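Local coordinates for sister chromatid cohesion protein (Chaetomium thermophilum, PDB 5T8V), which probably acts in loading cohesin onto chromatin, this chain being the C-terminal HEAT-repeat fragment of the Scc2 cohesin loader, at residues A[124-138]-A[196-210]. Residues are numbered along the deposited sequence; the frame is centred on the assembly and turned at random.
Sequences EAAIRAARTSMRIMC and LMTDAQKLLSMMSEL. With CIT (citric acid), chain B.
Arg131 of helix 120-136 lies across Lys202 and Met206 of helix 190-213. The two helices run side by side in the alpha-helical HEAT-repeat fold of Scc2, with their segments nearly parallel at 23° and the segment axes coming within 9.1 Å at their closest. Arg131 leaves its helix with CG anti to the backbone N (chi1 -176°) and stays extended as far as NE. Its CB lies 4.3 Å from CD1 of Leu203. CG rests on CG of Met206 at 3.9 Å. CD runs past CB of Lys202. NE gives a weak hydrogen bond to Lys202 O, 3.1 Å away, and this oxygen lies at the edge of the guanidinium, in its plane. CD of Lys202 lies over one face, toward the rim. At the tip, NH1 gives a hydrogen bond to Gln63 OE1 of helix 56-71. A citrate, probably from the crystallisation liquor, also lies near the tip and takes hydrogen bonds from Arg135 NH1 and Lys202 NZ. A leucine in place of Arg131 would probably leave Lys202 O and Gln63 OE1 without these donors and take a positive charge from beside the citrate. One turn back, Arg128 NE meets Asp199 OD1 at 2.9 Å in a salt bridge whose hydrogen bond is weak, the guanidinium and carboxylate planes 80° apart. Ile127 is a knob in a hole formed by Leu196, Asp199, Ala200 and Leu203. Toward the other end the contact is rich in sulfur: Met134 CB packs on Met206 CG, and Met206 CE reaches Cys138 SG.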
loop_
_atom_site.group_PDB
_atom_site.type_symbol
_atom_site.label_atom_id
_atom_site.label_comp_id
_atom_site.label_asym_id
_atom_site.label_seq_id
_atom_site.Cartn_x
_atom_site.Cartn_y
_atom_site.Cartn_z
ATOM N N GLU A 124 37.959 -39.309 37.020
ATOM C CA GLU A 124 38.663 -38.032 36.932
ATOM C C GLU A 124 40.147 -38.245 36.673
ATOM O O GLU A 124 40.749 -37.566 35.828
ATOM C CB GLU A 124 38.453 -37.231 38.217
ATOM C CG GLU A 124 37.084 -36.578 38.317
ATOM C CD GLU A 124 36.925 -35.743 39.570
ATOM O OE1 GLU A 124 36.510 -36.298 40.608
ATOM O OE2 GLU A 124 37.224 -34.531 39.515
ATOM N N ALA A 125 40.760 -39.185 37.398
ATOM C CA ALA A 125 42.165 -39.495 37.169
ATOM C C ALA A 125 42.424 -39.810 35.700
ATOM O O ALA A 125 43.461 -39.425 35.146
ATOM C CB ALA A 125 42.590 -40.664 38.056
ATOM N N ALA A 126 41.482 -40.495 35.048
ATOM C CA ALA A 126 41.646 -40.826 33.636
ATOM C C ALA A 126 41.455 -39.598 32.753
ATOM O O ALA A 126 42.216 -39.387 31.802
ATOM C CB ALA A 126 40.663 -41.925 33.237
ATOM N N ILE A 127 40.439 -38.783 33.045
ATOM C CA ILE A 127 40.198 -37.567 32.267
ATOM C C ILE A 127 41.455 -36.704 32.240
ATOM O O ILE A 127 41.990 -36.363 31.172
ATOM C CB ILE A 127 38.999 -36.794 32.844
ATOM C CG1 ILE A 127 37.718 -37.619 32.692
ATOM C CG2 ILE A 127 38.834 -35.440 32.155
ATOM C CD1 ILE A 127 36.524 -37.058 33.440
ATOM N N ARG A 128 41.954 -36.347 33.424
ATOM C CA ARG A 128 43.107 -35.462 33.483
ATOM C C ARG A 128 44.398 -36.170 33.091
ATOM O O ARG A 128 45.359 -35.503 32.689
ATOM C CB ARG A 128 43.207 -34.847 34.876
ATOM C CG ARG A 128 42.113 -33.818 35.115
ATOM C CD ARG A 128 42.414 -32.914 36.282
ATOM N NE ARG A 128 41.526 -31.751 36.300
ATOM C CZ ARG A 128 41.755 -30.614 35.650
ATOM N NH1 ARG A 128 42.850 -30.463 34.917
ATOM N NH2 ARG A 128 40.882 -29.619 35.731
ATOM N N ALA A 129 44.437 -37.501 33.176
ATOM C CA ALA A 129 45.548 -38.240 32.586
ATOM C C ALA A 129 45.593 -38.024 31.079
ATOM O O ALA A 129 46.654 -37.734 30.509
ATOM C CB ALA A 129 45.422 -39.728 32.914
ATOM N N ALA A 130 44.441 -38.159 30.415
ATOM C CA ALA A 130 44.367 -37.869 28.987
ATOM C C ALA A 130 44.817 -36.447 28.700
ATOM O O ALA A 130 45.617 -36.209 27.786
ATOM C CB ALA A 130 42.942 -38.086 28.477
ATOM N N ARG A 131 44.315 -35.482 29.476
ATOM C CA ARG A 131 44.731 -34.097 29.274
ATOM C C ARG A 131 46.249 -33.965 29.344
ATOM O O ARG A 131 46.870 -33.306 28.498
ATOM C CB ARG A 131 44.064 -33.190 30.305
ATOM C CG ARG A 131 44.385 -31.720 30.101
ATOM C CD ARG A 131 43.430 -30.821 30.855
ATOM N NE ARG A 131 43.454 -29.461 30.323
ATOM C CZ ARG A 131 44.198 -28.466 30.799
ATOM N NH1 ARG A 131 45.003 -28.655 31.838
ATOM N NH2 ARG A 131 44.134 -27.269 30.231
ATOM N N THR A 132 46.868 -34.596 30.345
ATOM C CA THR A 132 48.323 -34.549 30.461
ATOM C C THR A 132 48.992 -35.131 29.221
ATOM O O THR A 132 49.934 -34.542 28.677
ATOM C CB THR A 132 48.775 -35.294 31.718
ATOM O OG1 THR A 132 48.291 -34.607 32.878
ATOM C CG2 THR A 132 50.298 -35.376 31.788
ATOM N N SER A 133 48.527 -36.297 28.764
ATOM C CA SER A 133 49.112 -36.905 27.572
ATOM C C SER A 133 49.065 -35.945 26.389
ATOM O O SER A 133 50.080 -35.711 25.717
ATOM C CB SER A 133 48.381 -38.205 27.237
ATOM O OG SER A 133 48.550 -39.163 28.265
ATOM N N MET A 134 47.889 -35.374 26.120
ATOM C CA MET A 134 47.757 -34.447 25.000
ATOM C C MET A 134 48.725 -33.279 25.142
ATOM O O MET A 134 49.481 -32.965 24.213
ATOM C CB MET A 134 46.316 -33.944 24.903
ATOM C CG MET A 134 45.274 -35.042 24.721
ATOM S SD MET A 134 45.616 -36.144 23.334
ATOM C CE MET A 134 46.144 -37.622 24.200
ATOM N N ARG A 135 48.724 -32.624 26.306
ATOM C CA ARG A 135 49.629 -31.495 26.500
ATOM C C ARG A 135 51.076 -31.898 26.245
ATOM O O ARG A 135 51.842 -31.139 25.640
ATOM C CB ARG A 135 49.471 -30.926 27.906
ATOM C CG ARG A 135 50.496 -29.860 28.240
ATOM C CD ARG A 135 49.994 -28.945 29.333
ATOM N NE ARG A 135 48.911 -28.085 28.866
ATOM C CZ ARG A 135 48.108 -27.392 29.667
ATOM N NH1 ARG A 135 48.253 -27.462 30.984
ATOM N NH2 ARG A 135 47.151 -26.634 29.153
ATOM N N ILE A 136 51.469 -33.090 26.698
ATOM C CA ILE A 136 52.807 -33.592 26.398
ATOM C C ILE A 136 53.015 -33.676 24.893
ATOM O O ILE A 136 54.111 -33.408 24.386
ATOM C CB ILE A 136 53.033 -34.955 27.081
ATOM C CG1 ILE A 136 53.171 -34.756 28.593
ATOM C CG2 ILE A 136 54.276 -35.651 26.514
ATOM C CD1 ILE A 136 53.154 -36.043 29.390
ATOM N N MET A 137 51.970 -34.050 24.152
ATOM C CA MET A 137 52.053 -34.053 22.696
ATOM C C MET A 137 51.933 -32.659 22.090
ATOM O O MET A 137 52.003 -32.532 20.863
ATOM C CB MET A 137 50.972 -34.961 22.106
ATOM C CG MET A 137 51.341 -36.432 22.116
ATOM S SD MET A 137 50.125 -37.468 21.286
ATOM C CE MET A 137 48.802 -37.448 22.489
ATOM N N CYS A 138 51.761 -31.617 22.906
ATOM C CA CYS A 138 51.692 -30.241 22.423
ATOM C C CYS A 138 52.927 -29.429 22.806
ATOM O O CYS A 138 52.842 -28.211 22.984
ATOM C CB CYS A 138 50.432 -29.557 22.949
ATOM S SG CYS A 138 48.905 -30.193 22.247
ATOM N N LEU A 196 34.280 -32.754 38.246
ATOM C CA LEU A 196 34.198 -33.632 37.084
ATOM C C LEU A 196 33.894 -32.835 35.821
ATOM O O LEU A 196 34.535 -33.026 34.779
ATOM C CB LEU A 196 33.130 -34.699 37.326
ATOM C CG LEU A 196 32.899 -35.712 36.209
ATOM C CD1 LEU A 196 34.117 -36.603 36.032
ATOM C CD2 LEU A 196 31.668 -36.537 36.516
ATOM N N MET A 197 32.915 -31.931 35.899
ATOM C CA MET A 197 32.591 -31.083 34.757
ATOM C C MET A 197 33.799 -30.264 34.326
ATOM O O MET A 197 34.114 -30.180 33.133
ATOM C CB MET A 197 31.419 -30.163 35.104
ATOM C CG MET A 197 30.142 -30.896 35.481
ATOM S SD MET A 197 29.567 -32.009 34.185
ATOM C CE MET A 197 27.818 -31.630 34.185
ATOM N N THR A 198 34.488 -29.641 35.285
ATOM C CA THR A 198 35.686 -28.879 34.947
ATOM C C THR A 198 36.704 -29.757 34.231
ATOM O O THR A 198 37.290 -29.346 33.222
ATOM C CB THR A 198 36.295 -28.268 36.209
ATOM O OG1 THR A 198 35.354 -27.368 36.806
ATOM C CG2 THR A 198 37.583 -27.503 35.887
ATOM N N ASP A 199 36.928 -30.972 34.735
ATOM C CA ASP A 199 37.846 -31.892 34.073
ATOM C C ASP A 199 37.431 -32.127 32.626
ATOM O O ASP A 199 38.265 -32.090 31.712
ATOM C CB ASP A 199 37.902 -33.215 34.839
ATOM C CG ASP A 199 38.420 -33.049 36.253
ATOM O OD1 ASP A 199 38.615 -31.893 36.691
ATOM O OD2 ASP A 199 38.623 -34.076 36.932
ATOM N N ALA A 200 36.136 -32.365 32.399
ATOM C CA ALA A 200 35.652 -32.592 31.039
ATOM C C ALA A 200 35.920 -31.382 30.150
ATOM O O ALA A 200 36.452 -31.518 29.040
ATOM C CB ALA A 200 34.161 -32.929 31.065
ATOM N N GLN A 201 35.550 -30.186 30.614
ATOM C CA GLN A 201 35.827 -28.978 29.843
ATOM C C GLN A 201 37.303 -28.898 29.473
ATOM O O GLN A 201 37.659 -28.732 28.301
ATOM C CB GLN A 201 35.421 -27.735 30.638
ATOM C CG GLN A 201 33.925 -27.539 30.817
ATOM C CD GLN A 201 33.599 -26.184 31.423
ATOM O OE1 GLN A 201 34.482 -25.340 31.589
ATOM N NE2 GLN A 201 32.330 -25.970 31.760
ATOM N N LYS A 202 38.176 -29.027 30.474
ATOM C CA LYS A 202 39.609 -28.899 30.241
ATOM C C LYS A 202 40.101 -29.922 29.224
ATOM O O LYS A 202 40.990 -29.626 28.415
ATOM C CB LYS A 202 40.357 -29.049 31.564
ATOM C CG LYS A 202 40.009 -27.985 32.593
ATOM C CD LYS A 202 40.646 -26.642 32.260
ATOM C CE LYS A 202 40.371 -25.612 33.349
ATOM N NZ LYS A 202 40.889 -26.039 34.692
ATOM N N LEU A 203 39.535 -31.131 29.242
ATOM C CA LEU A 203 39.939 -32.138 28.266
ATOM C C LEU A 203 39.491 -31.755 26.860
ATOM O O LEU A 203 40.285 -31.795 25.913
ATOM C CB LEU A 203 39.377 -33.506 28.652
ATOM C CG LEU A 203 39.708 -34.636 27.668
ATOM C CD1 LEU A 203 41.215 -34.801 27.510
ATOM C CD2 LEU A 203 39.073 -35.940 28.117
ATOM N N LEU A 204 38.218 -31.387 26.699
ATOM C CA LEU A 204 37.725 -31.003 25.379
ATOM C C LEU A 204 38.545 -29.854 24.801
ATOM O O LEU A 204 39.023 -29.921 23.659
ATOM C CB LEU A 204 36.248 -30.626 25.472
ATOM C CG LEU A 204 35.293 -31.765 25.845
ATOM C CD1 LEU A 204 33.948 -31.220 26.288
ATOM C CD2 LEU A 204 35.111 -32.709 24.673
ATOM N N SER A 205 38.720 -28.783 25.578
ATOM C CA SER A 205 39.537 -27.668 25.113
ATOM C C SER A 205 40.953 -28.128 24.799
ATOM O O SER A 205 41.576 -27.647 23.842
ATOM C CB SER A 205 39.553 -26.555 26.160
ATOM O OG SER A 205 40.376 -26.900 27.258
ATOM N N MET A 206 41.480 -29.069 25.587
ATOM C CA MET A 206 42.817 -29.580 25.312
ATOM C C MET A 206 42.873 -30.310 23.976
ATOM O O MET A 206 43.913 -30.297 23.310
ATOM C CB MET A 206 43.278 -30.507 26.434
ATOM C CG MET A 206 44.726 -30.964 26.286
ATOM S SD MET A 206 45.890 -29.584 26.254
ATOM C CE MET A 206 46.875 -30.013 24.825
ATOM N N MET A 207 41.780 -30.964 23.575
ATOM C CA MET A 207 41.733 -31.576 22.249
ATOM C C MET A 207 41.701 -30.511 21.162
ATOM O O MET A 207 42.407 -30.626 20.144
ATOM C CB MET A 207 40.515 -32.491 22.133
ATOM C CG MET A 207 40.489 -33.623 23.142
ATOM S SD MET A 207 41.860 -34.775 22.945
ATOM C CE MET A 207 41.430 -35.567 21.398
ATOM N N SER A 208 40.882 -29.471 21.355
ATOM C CA SER A 208 40.893 -28.343 20.428
ATOM C C SER A 208 42.308 -27.831 20.215
ATOM O O SER A 208 42.715 -27.554 19.081
ATOM C CB SER A 208 39.999 -27.216 20.946
ATOM O OG SER A 208 38.630 -27.563 20.845
ATOM N N GLU A 209 43.077 -27.701 21.297
ATOM C CA GLU A 209 44.474 -27.305 21.158
ATOM C C GLU A 209 45.277 -28.371 20.421
ATOM O O GLU A 209 46.099 -28.049 19.555
ATOM C CB GLU A 209 45.078 -27.035 22.535
ATOM C CG GLU A 209 46.544 -26.635 22.511
ATOM C CD GLU A 209 47.095 -26.374 23.898
ATOM O OE1 GLU A 209 46.288 -26.177 24.832
ATOM O OE2 GLU A 209 48.336 -26.373 24.053
ATOM N N LEU A 210 45.045 -29.646 20.742
ATOM C CA LEU A 210 45.814 -30.732 20.145
ATOM C C LEU A 210 45.772 -30.674 18.627
ATOM O O LEU A 210 46.815 -30.646 17.963
ATOM C CB LEU A 210 45.284 -32.085 20.626
ATOM C CG LEU A 210 45.949 -33.316 19.988
ATOM C CD1 LEU A 210 47.281 -33.618 20.656
ATOM C CD2 LEU A 210 45.031 -34.519 20.037
HETATM C C1 CIT B . 46.374 -25.613 33.181
HETATM O O1 CIT B . 45.700 -26.089 34.120
HETATM O O2 CIT B . 47.553 -25.999 33.032
HETATM C C2 CIT B . 45.783 -24.590 32.239
HETATM C C3 CIT B . 45.386 -23.335 33.013
HETATM O O7 CIT B . 46.441 -23.048 33.966
HETATM C C4 CIT B . 45.223 -22.111 32.115
HETATM C C5 CIT B . 44.306 -22.385 30.943
HETATM O O3 CIT B . 43.530 -23.365 30.936
HETATM O O4 CIT B . 44.307 -21.617 29.956
HETATM C C6 CIT B . 44.094 -23.566 33.783
HETATM O O5 CIT B . 43.513 -22.606 34.331
HETATM O O6 CIT B . 43.595 -24.708 33.877
#